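Local coordinates for haloalkane dehalogenase (Mycobacterium rhodesiae, PDB 4MJ3), which probably catalyses the hydrolytic cleavage of carbon–halogen bonds in haloalkanes, releasing an alcohol and a halide ion, as haloalkane dehalogenases of the alpha/beta hydrolase fold do, at residues 104-109 with 134-139; 198-201 with 205-208; 244-249 with 255-260. All blocks are in the same frame, centred on the assembly; numbering follows the deposited sequence.

The three contacts follow one another along the chain without nesting or crossing. Contact 1 comes first and closes the longest loop: helix 98-112 meets the turn that leads into strand 140-145, with strand 117-121 and helix 124-135 between them, so it belongs to the layer of helices beside the central sheet. Contact 2 brackets three residues in the connection between helices 190-197 and 207-211 in the cap region and borders the N-terminal loop. Contact 3 returns to the sheet, bracketing five residues of the loop from strand 242-244 to helix 256-263. Contacts 2 and 3 lie on opposite sides of the chain's centre, their own centres about 29 Å apart.

Contact 1: residues 104-109 with 134-139; sequences WMWAAI and GEHPDR
W106 and H136 lie flat against each other. The imidazole and the six-membered ring of the indole form a face-to-face stack with centroids 3.6 Å apart and planes inclined by 4°. The overlap is over the fused side of the indole: H136 CD2 sits over the middle of the tryptophan ring system, and W106 CE2 in turn lies over the centre of the imidazole. H136 CB continues the cover outward and comes within 3.5 Å of W106 CH2. The indole reaches across because its CG is anti to the backbone N (chi1 -175°), while H136 meets it from the turn where the chain has just left helix 124-135.

R139 approaches the same indole differently. Its CB lies in the ring plane at the edge, and the chain then bends at chi2 (60°) and chi3 (50°), folding the guanidinium back so that W106 CH2 stands over one of its faces, with W106 CH2 and R139 CZ 3.7 Å apart. The guanidinium lies obliquely beyond the outer benzo corner, on the side of the indole plane away from H136. The methyl I109 CG2 meets it obliquely too, 3.8 Å from R139 NH1. That nitrogen also forms a salt bridge with E110, just beyond I109 on helix 98-112, which probably helps fix the bend of the arginine chain.

L132 of helix 124-135 touches both W106 and I109, and the backbone of R139 is hydrogen-bonded to V117, so the contact joins two neighbouring helices of the alpha/beta hydrolase fold to the turn entering strand 140-145. Between the segments the attraction is probably mainly dispersion, strongest where indole and imidazole lie flat; the charge of R139 is probably balanced largely by E110, while one face of its guanidinium covers the corner of the indole.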
loop_
_atom_site.group_PDB
_atom_site.type_symbol
_atom_site.label_atom_id
_atom_site.label_comp_id
_atom_site.label_asym_id
_atom_site.label_seq_id
_atom_site.Cartn_x
_atom_site.Cartn_y
_atom_site.Cartn_z
ATOM N N TRP A 104 -12.157 -5.863 -0.503
ATOM C CA TRP A 104 -11.329 -6.760 -1.327
ATOM C C TRP A 104 -10.044 -7.157 -0.610
ATOM O O TRP A 104 -9.679 -8.336 -0.556
ATOM C CB TRP A 104 -10.982 -6.103 -2.663
ATOM C CG TRP A 104 -12.109 -5.992 -3.628
ATOM C CD1 TRP A 104 -13.113 -6.886 -3.828
ATOM C CD2 TRP A 104 -12.314 -4.928 -4.567
ATOM N NE1 TRP A 104 -13.933 -6.446 -4.853
ATOM C CE2 TRP A 104 -13.463 -5.255 -5.328
ATOM C CE3 TRP A 104 -11.615 -3.757 -4.871
ATOM C CZ2 TRP A 104 -13.942 -4.430 -6.351
ATOM C CZ3 TRP A 104 -12.081 -2.943 -5.892
ATOM C CH2 TRP A 104 -13.253 -3.271 -6.605
HETATM N N MSE A 105 -9.370 -6.192 -0.000
HETATM C CA MSE A 105 -8.129 -6.495 0.716
HETATM C C MSE A 105 -8.360 -7.381 1.928
HETATM O O MSE A 105 -7.579 -8.316 2.177
HETATM C CB MSE A 105 -7.414 -5.198 1.097
HETATM C CG MSE A 105 -6.117 -5.415 1.869
HETATM SE SE MSE A 105 -4.821 -6.567 0.912
HETATM C CE MSE A 105 -4.317 -5.374 -0.545
ATOM N N TRP A 106 -9.409 -7.098 2.699
ATOM C CA TRP A 106 -9.736 -7.938 3.840
ATOM C C TRP A 106 -10.027 -9.356 3.381
ATOM O O TRP A 106 -9.529 -10.297 3.979
ATOM C CB TRP A 106 -10.910 -7.393 4.653
ATOM C CG TRP A 106 -11.154 -8.191 5.864
ATOM C CD1 TRP A 106 -12.266 -8.916 6.146
ATOM C CD2 TRP A 106 -10.252 -8.393 6.969
ATOM N NE1 TRP A 106 -12.126 -9.532 7.359
ATOM C CE2 TRP A 106 -10.905 -9.235 7.887
ATOM C CE3 TRP A 106 -8.975 -7.932 7.275
ATOM C CZ2 TRP A 106 -10.320 -9.629 9.086
ATOM C CZ3 TRP A 106 -8.394 -8.323 8.477
ATOM C CH2 TRP A 106 -9.054 -9.158 9.355
ATOM N N ALA A 107 -10.800 -9.501 2.302
ATOM C CA ALA A 107 -11.098 -10.827 1.773
ATOM C C ALA A 107 -9.832 -11.589 1.363
ATOM O O ALA A 107 -9.728 -12.784 1.622
ATOM C CB ALA A 107 -12.055 -10.733 0.617
ATOM N N ALA A 108 -8.876 -10.890 0.758
ATOM C CA ALA A 108 -7.587 -11.483 0.404
ATOM C C ALA A 108 -6.804 -11.965 1.622
ATOM O O ALA A 108 -6.336 -13.113 1.673
ATOM C CB ALA A 108 -6.749 -10.506 -0.385
ATOM N N ILE A 109 -6.703 -11.106 2.630
ATOM C CA ILE A 109 -6.032 -11.459 3.879
ATOM C C ILE A 109 -6.673 -12.722 4.504
ATOM O O ILE A 109 -5.983 -13.645 4.953
ATOM C CB ILE A 109 -6.061 -10.264 4.863
ATOM C CG1 ILE A 109 -5.164 -9.153 4.332
ATOM C CG2 ILE A 109 -5.628 -10.666 6.279
ATOM C CD1 ILE A 109 -5.335 -7.817 5.034
ATOM N N GLY A 134 -8.042 -0.471 12.193
ATOM C CA GLY A 134 -9.157 0.067 12.972
ATOM C C GLY A 134 -10.348 -0.877 13.032
ATOM O O GLY A 134 -10.976 -1.008 14.073
ATOM N N GLU A 135 -10.654 -1.542 11.921
ATOM C CA GLU A 135 -11.810 -2.413 11.828
ATOM C C GLU A 135 -11.570 -3.845 12.340
ATOM O O GLU A 135 -12.513 -4.507 12.754
ATOM C CB GLU A 135 -12.326 -2.415 10.382
ATOM C CG GLU A 135 -12.804 -1.029 9.974
ATOM C CD GLU A 135 -13.344 -0.909 8.559
ATOM O OE1 GLU A 135 -13.380 -1.900 7.823
ATOM O OE2 GLU A 135 -13.735 0.222 8.185
ATOM N N HIS A 136 -10.317 -4.300 12.345
ATOM C CA HIS A 136 -9.968 -5.648 12.784
ATOM C C HIS A 136 -8.670 -5.618 13.587
ATOM O O HIS A 136 -7.692 -6.246 13.209
ATOM C CB HIS A 136 -9.808 -6.562 11.568
ATOM C CG HIS A 136 -10.981 -6.540 10.637
ATOM N ND1 HIS A 136 -12.128 -7.263 10.867
ATOM C CD2 HIS A 136 -11.183 -5.876 9.478
ATOM C CE1 HIS A 136 -12.991 -7.044 9.890
ATOM N NE2 HIS A 136 -12.446 -6.198 9.039
ATOM N N PRO A 137 -8.651 -4.874 14.703
ATOM C CA PRO A 137 -7.383 -4.719 15.433
ATOM C C PRO A 137 -6.758 -6.030 15.932
ATOM O O PRO A 137 -5.549 -6.125 16.006
ATOM C CB PRO A 137 -7.760 -3.799 16.599
ATOM C CG PRO A 137 -9.232 -3.937 16.745
ATOM C CD PRO A 137 -9.745 -4.133 15.350
ATOM N N ASP A 138 -7.583 -7.036 16.233
ATOM C CA ASP A 138 -7.084 -8.324 16.702
ATOM C C ASP A 138 -6.229 -9.057 15.667
ATOM O O ASP A 138 -5.463 -9.930 16.042
ATOM C CB ASP A 138 -8.228 -9.250 17.138
ATOM C CG ASP A 138 -8.937 -8.766 18.387
ATOM O OD1 ASP A 138 -8.434 -7.849 19.073
ATOM O OD2 ASP A 138 -10.009 -9.322 18.692
ATOM N N ARG A 139 -6.365 -8.719 14.388
ATOM C CA ARG A 139 -5.574 -9.369 13.332
ATOM C C ARG A 139 -4.125 -8.874 13.279
ATOM O O ARG A 139 -3.254 -9.564 12.728
ATOM C CB ARG A 139 -6.241 -9.157 11.974
ATOM C CG ARG A 139 -5.535 -9.806 10.773
ATOM C CD ARG A 139 -5.431 -11.305 10.938
ATOM N NE ARG A 139 -6.740 -11.843 11.281
ATOM C CZ ARG A 139 -7.610 -12.353 10.417
ATOM N NH1 ARG A 139 -7.316 -12.486 9.132
ATOM N NH2 ARG A 139 -8.801 -12.754 10.855
#

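Contact 2: residues 198-201 with 205-208; sequences APFP and YQAG
Y205 overlaps the pyrrolidine ring of P201. P201 CD lies over one face of the phenol ring, displaced toward the rim, in a CH-pi contact 3.8 Å from the ring centroid and 15° off its normal. The two side chains cross at about a right angle, and P201 CG extends the cover toward the hydroxyl end, 3.8 Å from Y205 CE1.

F200 presents its edge instead. The carbonyl oxygen of Y205 is near the plane of the phenyl ring, 3.3 Å from F200 CD1 and almost as close to CE1, so the polarised C-H edge faces the oxygen. One face of the same phenyl is covered from within its own segment by P199 CB.

This proline-rich turn follows helix 190-197 and leads into helix 207-211, in the helical cap that haloalkane dehalogenases carry over the alpha/beta hydrolase core. Q206 occupies the N-cap position of the second helix. With chi2 near 180° (-177°), its chain runs extended and obliquely across F200. Q206 CG is 3.6 Å from F200 CD1, and Q206 NE2 is equally close to F200 CB, with the amide plane turned 60° from the ring. The NE2 is held by the carbonyl of F174. From the N-terminal part of the chain, T6 hydrogen-bonds to P199 O through its hydroxyl, and both T6 and P7 touch Y205.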
loop_
_atom_site.group_PDB
_atom_site.type_symbol
_atom_site.label_atom_id
_atom_site.label_comp_id
_atom_site.label_asym_id
_atom_site.label_seq_id
_atom_site.Cartn_x
_atom_site.Cartn_y
_atom_site.Cartn_z
ATOM N N ALA A 198 4.087 -2.512 -16.714
ATOM C CA ALA A 198 3.713 -3.876 -17.123
ATOM C C ALA A 198 2.231 -4.206 -16.868
ATOM O O ALA A 198 1.589 -4.789 -17.733
ATOM C CB ALA A 198 4.625 -4.906 -16.462
ATOM N N PRO A 199 1.670 -3.796 -15.706
ATOM C CA PRO A 199 0.247 -4.079 -15.490
ATOM C C PRO A 199 -0.730 -3.430 -16.467
ATOM O O PRO A 199 -1.893 -3.845 -16.525
ATOM C CB PRO A 199 -0.002 -3.519 -14.080
ATOM C CG PRO A 199 1.337 -3.554 -13.426
ATOM C CD PRO A 199 2.272 -3.136 -14.526
ATOM N N PHE A 200 -0.290 -2.406 -17.190
ATOM C CA PHE A 200 -1.202 -1.511 -17.918
ATOM C C PHE A 200 -0.865 -1.420 -19.434
ATOM O O PHE A 200 -0.310 -0.423 -19.895
ATOM C CB PHE A 200 -1.122 -0.107 -17.303
ATOM C CG PHE A 200 -1.399 -0.066 -15.823
ATOM C CD1 PHE A 200 -2.593 -0.562 -15.299
ATOM C CD2 PHE A 200 -0.453 0.447 -14.951
ATOM C CE1 PHE A 200 -2.832 -0.556 -13.945
ATOM C CE2 PHE A 200 -0.697 0.480 -13.587
ATOM C CZ PHE A 200 -1.898 -0.002 -13.083
ATOM N N PRO A 201 -1.171 -2.476 -20.204
ATOM C CA PRO A 201 -0.878 -2.443 -21.648
ATOM C C PRO A 201 -1.495 -1.248 -22.359
ATOM O O PRO A 201 -0.930 -0.757 -23.335
ATOM C CB PRO A 201 -1.490 -3.749 -22.175
ATOM C CG PRO A 201 -1.590 -4.647 -20.995
ATOM C CD PRO A 201 -1.645 -3.794 -19.762
ATOM N N TYR A 205 -6.950 -0.739 -18.931
ATOM C CA TYR A 205 -6.523 -1.412 -17.717
ATOM C C TYR A 205 -6.293 -0.450 -16.534
ATOM O O TYR A 205 -5.911 -0.903 -15.454
ATOM C CB TYR A 205 -5.217 -2.176 -17.953
ATOM C CG TYR A 205 -5.311 -3.323 -18.909
ATOM C CD1 TYR A 205 -5.267 -3.105 -20.280
ATOM C CD2 TYR A 205 -5.471 -4.616 -18.457
ATOM C CE1 TYR A 205 -5.350 -4.167 -21.169
ATOM C CE2 TYR A 205 -5.538 -5.691 -19.336
ATOM C CZ TYR A 205 -5.474 -5.456 -20.683
ATOM O OH TYR A 205 -5.568 -6.516 -21.575
ATOM N N GLN A 206 -6.505 0.850 -16.736
ATOM C CA GLN A 206 -6.065 1.854 -15.765
ATOM C C GLN A 206 -7.188 2.549 -14.990
ATOM O O GLN A 206 -6.951 3.570 -14.380
ATOM C CB GLN A 206 -5.195 2.914 -16.468
ATOM C CG GLN A 206 -3.880 2.381 -17.005
ATOM C CD GLN A 206 -3.036 3.485 -17.608
ATOM O OE1 GLN A 206 -3.553 4.358 -18.312
ATOM N NE2 GLN A 206 -1.743 3.466 -17.323
ATOM N N ALA A 207 -8.406 2.015 -15.027
ATOM C CA ALA A 207 -9.515 2.649 -14.341
ATOM C C ALA A 207 -9.251 2.797 -12.846
ATOM O O ALA A 207 -9.616 3.817 -12.263
ATOM C CB ALA A 207 -10.818 1.897 -14.595
ATOM N N GLY A 208 -8.635 1.784 -12.238
ATOM C CA GLY A 208 -8.316 1.818 -10.804
ATOM C C GLY A 208 -7.252 2.867 -10.518
ATOM O O GLY A 208 -7.341 3.613 -9.550
#

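Contact 3: residues 244-249 with 255-260; sequences SAFSDS and AAEPVL
S244 OG takes part in two hydrogen bonds. It donates to E257 OE2 over a short 2.5 Å, meeting the carboxylate oxygen at its anti lone pair, the one turned away from OE1. It also accepts a hydrogen bond from a water 2.9 Å away, and this water donates a second one to E257 O. The serine hydroxyl is thereby joined to its partner twice, directly at the carboxylate and through the water at the helix backbone. The other carboxylate oxygen, OE1, forms a salt bridge with R261 one turn further along the helix; this pairing would probably help keep E257 ionised.

The path from helix to serine crosses F246. E257 CG is anti to the backbone N (chi1 -168°), which lays this methylene over a face of the phenyl ring, and the bend at chi2 (-76°) then carries the carboxylate past the ring to S244. E257 CG stands 3.8 Å from the F246 ring centroid in a CH-pi contact. The carboxylate plane is almost perpendicular to the ring. At the far end of the phenyl, L260 CD2 comes to the edge near the ring plane, 4.1 Å from F246 CZ, and the A256 methyl touches CE2 more loosely. One aromatic ring thus receives A256, E257 and L260.

The loop that leaves strand 242-244 is, in alpha/beta hydrolases, a usual place for the acid of the catalytic triad. Here backbone hydrogen bonds link S244 with V273 and F246 with I275, and A245 with A145 of the adjacent strand 140-145; helix 256-263 packs against the loop through F246, and L260 reaches on to A145 and to W232 of helix 225-235.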
loop_
_atom_site.group_PDB
_atom_site.type_symbol
_atom_site.label_atom_id
_atom_site.label_comp_id
_atom_site.label_asym_id
_atom_site.label_seq_id
_atom_site.Cartn_x
_atom_site.Cartn_y
_atom_site.Cartn_z
ATOM N N SER A 244 6.419 4.722 13.396
ATOM C CA SER A 244 6.439 5.732 12.353
ATOM C C SER A 244 7.798 5.648 11.677
ATOM O O SER A 244 8.814 5.849 12.333
ATOM C CB SER A 244 6.226 7.123 12.959
ATOM O OG SER A 244 6.237 8.107 11.946
ATOM N N ALA A 245 7.794 5.375 10.371
ATOM C CA ALA A 245 8.986 5.265 9.548
ATOM C C ALA A 245 8.799 5.984 8.212
ATOM O O ALA A 245 9.059 5.433 7.134
ATOM C CB ALA A 245 9.335 3.797 9.336
ATOM N N PHE A 246 8.381 7.247 8.298
ATOM C CA PHE A 246 8.256 8.125 7.145
ATOM C C PHE A 246 9.647 8.560 6.666
ATOM O O PHE A 246 10.637 8.515 7.422
ATOM C CB PHE A 246 7.444 9.385 7.493
ATOM C CG PHE A 246 5.969 9.170 7.654
ATOM C CD1 PHE A 246 5.449 8.155 8.470
ATOM C CD2 PHE A 246 5.067 10.025 7.010
ATOM C CE1 PHE A 246 4.076 8.014 8.636
ATOM C CE2 PHE A 246 3.683 9.898 7.191
ATOM C CZ PHE A 246 3.187 8.877 7.981
ATOM N N SER A 247 9.740 8.962 5.400
ATOM C CA SER A 247 10.969 9.513 4.854
ATOM C C SER A 247 11.002 11.021 4.990
ATOM O O SER A 247 10.022 11.643 5.432
ATOM C CB SER A 247 11.132 9.099 3.383
ATOM O OG SER A 247 10.164 9.747 2.574
ATOM N N ASP A 248 12.133 11.616 4.615
ATOM C CA ASP A 248 12.346 13.047 4.820
ATOM C C ASP A 248 12.038 13.939 3.623
ATOM O O ASP A 248 12.134 15.159 3.736
ATOM C CB ASP A 248 13.786 13.303 5.315
ATOM C CG ASP A 248 14.848 12.856 4.344
ATOM O OD1 ASP A 248 14.542 12.335 3.252
ATOM O OD2 ASP A 248 16.052 12.995 4.689
ATOM N N SER A 249 11.692 13.341 2.482
ATOM C CA SER A 249 11.569 14.112 1.250
ATOM C C SER A 249 10.267 13.833 0.524
ATOM O O SER A 249 10.252 13.710 -0.696
ATOM C CB SER A 249 12.776 13.845 0.333
ATOM O OG SER A 249 14.011 14.038 1.032
ATOM N N ALA A 255 3.277 16.073 6.491
ATOM C CA ALA A 255 2.507 16.724 7.551
ATOM C C ALA A 255 1.710 15.731 8.390
ATOM O O ALA A 255 1.317 16.020 9.524
ATOM C CB ALA A 255 1.570 17.769 6.948
ATOM N N ALA A 256 1.408 14.588 7.797
ATOM C CA ALA A 256 0.633 13.546 8.455
ATOM C C ALA A 256 1.420 12.813 9.543
ATOM O O ALA A 256 0.832 12.220 10.440
ATOM C CB ALA A 256 0.161 12.551 7.414
ATOM N N GLU A 257 2.745 12.803 9.426
ATOM C CA GLU A 257 3.576 12.001 10.315
ATOM C C GLU A 257 3.309 12.277 11.812
ATOM O O GLU A 257 3.089 11.345 12.575
ATOM C CB GLU A 257 5.069 12.176 9.971
ATOM C CG GLU A 257 5.986 11.159 10.645
ATOM C CD GLU A 257 6.219 11.442 12.116
ATOM O OE1 GLU A 257 6.240 12.632 12.513
ATOM O OE2 GLU A 257 6.371 10.472 12.869
ATOM N N PRO A 258 3.352 13.561 12.243
ATOM C CA PRO A 258 3.154 13.785 13.684
ATOM C C PRO A 258 1.720 13.574 14.150
ATOM O O PRO A 258 1.484 13.253 15.326
ATOM C CB PRO A 258 3.598 15.242 13.886
ATOM C CG PRO A 258 3.477 15.862 12.549
ATOM C CD PRO A 258 3.794 14.781 11.562
ATOM N N VAL A 259 0.764 13.717 13.247
ATOM C CA VAL A 259 -0.652 13.497 13.574
ATOM C C VAL A 259 -0.908 12.010 13.833
ATOM O O VAL A 259 -1.476 11.615 14.858
ATOM C CB VAL A 259 -1.575 13.971 12.431
ATOM C CG1 VAL A 259 -3.040 13.719 12.798
ATOM C CG2 VAL A 259 -1.337 15.447 12.140
ATOM N N LEU A 260 -0.422 11.175 12.931
ATOM C CA LEU A 260 -0.504 9.723 13.121
ATOM C C LEU A 260 0.263 9.252 14.360
ATOM O O LEU A 260 -0.260 8.490 15.185
ATOM C CB LEU A 260 0.046 9.023 11.880
ATOM C CG LEU A 260 -0.286 7.568 11.635
ATOM C CD1 LEU A 260 -1.786 7.309 11.722
ATOM C CD2 LEU A 260 0.257 7.184 10.265
HETATM O O HOH W 1 3.377 8.541 11.928
#